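Local coordinates for uncharacterized protein (Chaetomium thermophilum, PDB 3LPZ) that probably acts in the Get pathway of tail-anchored protein biogenesis, as a Get4-family alpha-solenoid that binds Get5, at residues A[19-32]-A[60-73]. Numbering follows the deposited sequence.
Sequences LQRRIAEGQPEEQY and SVSQTLLRSGQGGS
Gln20 starts with CG anti to its carbonyl carbon (chi1 -73°) and then runs extended, which carries its amide across to Thr64. Thr64 OG1 is likewise anti to its own carbonyl carbon, while CG2 lies anti to the backbone N and faces Ile23. The contact joins neighbouring helices of the Get4 alpha-solenoid, with the turns that follow them. Helices 19-25 and 60-67 run nearly parallel, 9° apart, with their axes 9.6 Å from each other. Gln20 NE2 donates to Thr64 OG1 at 2.9 Å. The bond is bent, and OG1 sits tilted from the amide plane. Thr64 OG1 in turn donates to Ser60 O, coming from above the carbonyl plane. The backbone N of Thr64 reaches the same oxygen from the opposite face. A valine in place of Thr64 would probably leave the Gln20 amide without this acceptor and free to turn.

Ile23 fills the middle of the contact. Its CD1 lies 3.5 Å from Val61 CG1, and its CG2 touches both Thr64 CG2 and Leu65 CD2. Leu19 and Ile23 also touch Thr38 and Ala34 of helix 28-47, which adds a third helix to the packing. At the turns Gln31 takes over. Its NE2 donates to Ile23 O at 2.9 Å, nearly straight, with that oxygen in the amide plane. This bond ties helix 28-47 back to the last turn of helix 11-25 and fixes the amide. Helix 60-67 ends in a Schellman motif, with Gly69 at positive phi. Gln70 N bonds to Leu65 O in this motif. The Gln70 side chain bends at chi2 and crosses Gln31 at about a right angle. The two amide planes are 35° apart, and Gln31 OE1 rests 3.2 Å from Gln70 CG.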
# COMPACT_ATOMS: atom_id res chain seq x y z
N LEU A 19 -15.87 -31.81 12.30
CA LEU A 19 -15.82 -30.45 12.87
C LEU A 19 -16.67 -29.46 12.06
O LEU A 19 -17.43 -28.71 12.65
CB LEU A 19 -14.37 -29.94 13.01
CG LEU A 19 -13.51 -30.73 14.00
CD1 LEU A 19 -12.04 -30.40 13.82
CD2 LEU A 19 -13.96 -30.48 15.47
N GLN A 20 -16.56 -29.49 10.73
CA GLN A 20 -17.38 -28.59 9.87
C GLN A 20 -18.90 -28.77 10.03
O GLN A 20 -19.65 -27.78 10.12
CB GLN A 20 -16.99 -28.71 8.40
CG GLN A 20 -15.65 -28.06 8.12
CD GLN A 20 -15.19 -28.30 6.70
OE1 GLN A 20 -15.34 -29.39 6.18
NE2 GLN A 20 -14.63 -27.28 6.08
N ARG A 21 -19.33 -30.04 10.07
CA ARG A 21 -20.74 -30.34 10.26
C ARG A 21 -21.24 -29.86 11.62
O ARG A 21 -22.29 -29.22 11.70
CB ARG A 21 -21.06 -31.82 10.03
CG ARG A 21 -22.54 -32.17 10.23
CD ARG A 21 -23.07 -33.10 9.14
NE ARG A 21 -22.90 -32.55 7.80
CZ ARG A 21 -23.48 -33.03 6.71
NH1 ARG A 21 -24.28 -34.09 6.80
NH2 ARG A 21 -23.27 -32.46 5.52
N ARG A 22 -20.49 -30.13 12.70
CA ARG A 22 -20.87 -29.58 14.01
C ARG A 22 -21.06 -28.07 13.98
O ARG A 22 -22.01 -27.54 14.58
CB ARG A 22 -19.86 -29.96 15.09
CG ARG A 22 -19.93 -31.41 15.50
CD ARG A 22 -18.80 -31.77 16.42
NE ARG A 22 -18.79 -30.97 17.64
CZ ARG A 22 -17.78 -30.96 18.51
NH1 ARG A 22 -16.71 -31.71 18.26
NH2 ARG A 22 -17.84 -30.23 19.61
N ILE A 23 -20.15 -27.38 13.29
CA ILE A 23 -20.22 -25.93 13.19
C ILE A 23 -21.38 -25.47 12.30
O ILE A 23 -22.09 -24.53 12.65
CB ILE A 23 -18.88 -25.35 12.68
CG1 ILE A 23 -17.81 -25.45 13.78
CG2 ILE A 23 -19.06 -23.90 12.22
CD1 ILE A 23 -16.41 -25.55 13.20
N ALA A 24 -21.59 -26.14 11.17
CA ALA A 24 -22.69 -25.79 10.25
C ALA A 24 -24.08 -25.87 10.92
O ALA A 24 -24.93 -25.02 10.68
CB ALA A 24 -22.65 -26.65 8.97
N GLU A 25 -24.30 -26.87 11.77
CA GLU A 25 -25.62 -27.12 12.36
C GLU A 25 -25.81 -26.49 13.74
O GLU A 25 -26.95 -26.24 14.17
CB GLU A 25 -25.89 -28.63 12.44
CG GLU A 25 -25.59 -29.34 11.11
CD GLU A 25 -25.83 -30.85 11.15
OE1 GLU A 25 -25.99 -31.43 12.25
OE2 GLU A 25 -25.86 -31.46 10.06
N GLY A 26 -24.69 -26.20 14.41
CA GLY A 26 -24.71 -25.85 15.82
C GLY A 26 -25.06 -24.40 16.10
O GLY A 26 -24.89 -23.53 15.24
N GLN A 27 -25.57 -24.15 17.30
CA GLN A 27 -25.72 -22.81 17.85
C GLN A 27 -24.36 -22.27 18.34
O GLN A 27 -23.40 -23.04 18.44
CB GLN A 27 -26.75 -22.83 18.99
CG GLN A 27 -28.19 -23.07 18.50
CD GLN A 27 -28.72 -21.89 17.67
OE1 GLN A 27 -28.85 -20.79 18.18
NE2 GLN A 27 -29.04 -22.13 16.41
N PRO A 28 -24.26 -20.96 18.64
CA PRO A 28 -22.95 -20.39 18.98
C PRO A 28 -22.13 -21.14 20.04
O PRO A 28 -20.92 -21.31 19.84
CB PRO A 28 -23.29 -18.96 19.41
CG PRO A 28 -24.45 -18.62 18.49
CD PRO A 28 -25.27 -19.90 18.41
N GLU A 29 -22.76 -21.63 21.11
CA GLU A 29 -22.04 -22.38 22.12
C GLU A 29 -21.40 -23.68 21.57
O GLU A 29 -20.22 -23.96 21.88
CB GLU A 29 -22.89 -22.60 23.38
CG GLU A 29 -23.21 -21.27 24.10
CD GLU A 29 -23.79 -21.44 25.50
OE1 GLU A 29 -24.43 -22.48 25.78
OE2 GLU A 29 -23.61 -20.51 26.32
N GLU A 30 -22.13 -24.44 20.75
CA GLU A 30 -21.58 -25.64 20.11
C GLU A 30 -20.47 -25.29 19.10
O GLU A 30 -19.51 -26.04 18.97
CB GLU A 30 -22.68 -26.47 19.43
CG GLU A 30 -23.10 -27.72 20.21
CD GLU A 30 -22.77 -27.67 21.69
OE1 GLU A 30 -23.49 -26.96 22.44
OE2 GLU A 30 -21.80 -28.35 22.11
N GLN A 31 -20.63 -24.17 18.41
CA GLN A 31 -19.63 -23.70 17.43
C GLN A 31 -18.32 -23.33 18.12
O GLN A 31 -17.23 -23.67 17.65
CB GLN A 31 -20.16 -22.51 16.63
CG GLN A 31 -21.31 -22.90 15.67
CD GLN A 31 -21.97 -21.70 15.04
OE1 GLN A 31 -22.20 -20.69 15.70
NE2 GLN A 31 -22.31 -21.81 13.75
N TYR A 32 -18.44 -22.65 19.26
CA TYR A 32 -17.29 -22.33 20.10
C TYR A 32 -16.58 -23.60 20.60
O TYR A 32 -15.35 -23.67 20.55
CB TYR A 32 -17.70 -21.42 21.27
CG TYR A 32 -16.59 -21.15 22.30
CD1 TYR A 32 -15.58 -20.22 22.02
CD2 TYR A 32 -16.57 -21.81 23.54
CE1 TYR A 32 -14.56 -19.96 22.95
CE2 TYR A 32 -15.56 -21.55 24.48
CZ TYR A 32 -14.56 -20.63 24.17
OH TYR A 32 -13.55 -20.35 25.06
N SER A 60 -9.40 -25.04 7.00
CA SER A 60 -10.75 -25.46 6.62
C SER A 60 -11.76 -25.03 7.68
O SER A 60 -12.81 -24.48 7.35
CB SER A 60 -10.85 -26.98 6.45
OG SER A 60 -9.88 -27.44 5.54
N VAL A 61 -11.44 -25.25 8.95
CA VAL A 61 -12.38 -24.96 10.03
C VAL A 61 -12.52 -23.45 10.28
O VAL A 61 -13.62 -22.96 10.60
CB VAL A 61 -12.03 -25.71 11.35
CG1 VAL A 61 -12.96 -25.27 12.51
CG2 VAL A 61 -12.08 -27.28 11.15
N SER A 62 -11.42 -22.71 10.16
CA SER A 62 -11.46 -21.26 10.23
C SER A 62 -12.44 -20.70 9.20
O SER A 62 -13.29 -19.85 9.54
CB SER A 62 -10.09 -20.63 9.96
OG SER A 62 -10.27 -19.22 9.83
N GLN A 63 -12.31 -21.15 7.96
CA GLN A 63 -13.19 -20.68 6.89
C GLN A 63 -14.66 -21.06 7.17
O GLN A 63 -15.58 -20.23 6.96
CB GLN A 63 -12.71 -21.16 5.52
CG GLN A 63 -11.33 -20.58 5.20
CD GLN A 63 -10.73 -21.08 3.91
OE1 GLN A 63 -11.40 -21.76 3.14
NE2 GLN A 63 -9.46 -20.74 3.65
N THR A 64 -14.89 -22.28 7.65
CA THR A 64 -16.27 -22.67 8.01
C THR A 64 -16.88 -21.77 9.09
O THR A 64 -18.06 -21.38 9.01
CB THR A 64 -16.38 -24.15 8.44
OG1 THR A 64 -15.94 -24.98 7.37
CG2 THR A 64 -17.83 -24.51 8.78
N LEU A 65 -16.08 -21.46 10.12
CA LEU A 65 -16.56 -20.60 11.20
C LEU A 65 -16.87 -19.22 10.66
O LEU A 65 -17.91 -18.64 10.97
CB LEU A 65 -15.53 -20.50 12.31
CG LEU A 65 -15.47 -21.71 13.24
CD1 LEU A 65 -14.10 -21.83 13.91
CD2 LEU A 65 -16.58 -21.64 14.29
N LEU A 66 -15.95 -18.69 9.85
CA LEU A 66 -16.16 -17.37 9.22
C LEU A 66 -17.41 -17.33 8.33
O LEU A 66 -18.13 -16.34 8.36
CB LEU A 66 -14.90 -16.89 8.45
CG LEU A 66 -13.67 -16.63 9.32
CD1 LEU A 66 -12.36 -16.48 8.47
CD2 LEU A 66 -13.88 -15.39 10.19
N ARG A 67 -17.65 -18.39 7.56
CA ARG A 67 -18.88 -18.49 6.74
C ARG A 67 -20.14 -18.60 7.60
O ARG A 67 -21.20 -18.22 7.15
CB ARG A 67 -18.86 -19.72 5.84
CG ARG A 67 -18.07 -19.55 4.59
CD ARG A 67 -18.16 -20.77 3.72
NE ARG A 67 -17.00 -20.80 2.83
CZ ARG A 67 -16.92 -20.14 1.66
NH1 ARG A 67 -17.93 -19.40 1.21
NH2 ARG A 67 -15.81 -20.22 0.95
N SER A 68 -20.02 -19.15 8.80
CA SER A 68 -21.18 -19.31 9.68
C SER A 68 -21.37 -18.13 10.60
O SER A 68 -21.99 -18.26 11.64
CB SER A 68 -21.04 -20.57 10.54
OG SER A 68 -20.82 -21.72 9.75
N GLY A 69 -20.80 -16.98 10.26
CA GLY A 69 -20.93 -15.78 11.09
C GLY A 69 -20.24 -15.78 12.46
O GLY A 69 -20.55 -14.94 13.29
N GLN A 70 -19.31 -16.71 12.70
CA GLN A 70 -18.56 -16.72 13.96
C GLN A 70 -17.18 -16.07 13.75
O GLN A 70 -16.16 -16.75 13.66
CB GLN A 70 -18.41 -18.14 14.49
CG GLN A 70 -19.74 -18.83 14.79
CD GLN A 70 -20.68 -17.96 15.59
OE1 GLN A 70 -20.44 -17.69 16.77
NE2 GLN A 70 -21.76 -17.51 14.96
N GLY A 71 -17.19 -14.74 13.62
CA GLY A 71 -16.02 -13.98 13.21
C GLY A 71 -14.92 -14.02 14.24
O GLY A 71 -13.74 -14.09 13.88
N GLY A 72 -15.31 -13.99 15.51
CA GLY A 72 -14.37 -14.10 16.63
C GLY A 72 -13.63 -15.42 16.68
O GLY A 72 -12.41 -15.45 16.63
N SER A 73 -14.35 -16.53 16.78
CA SER A 73 -13.71 -17.85 16.78
C SER A 73 -12.99 -18.17 15.48
O SER A 73 -11.86 -18.65 15.50
CB SER A 73 -14.72 -18.94 17.09
OG SER A 73 -14.99 -18.93 18.48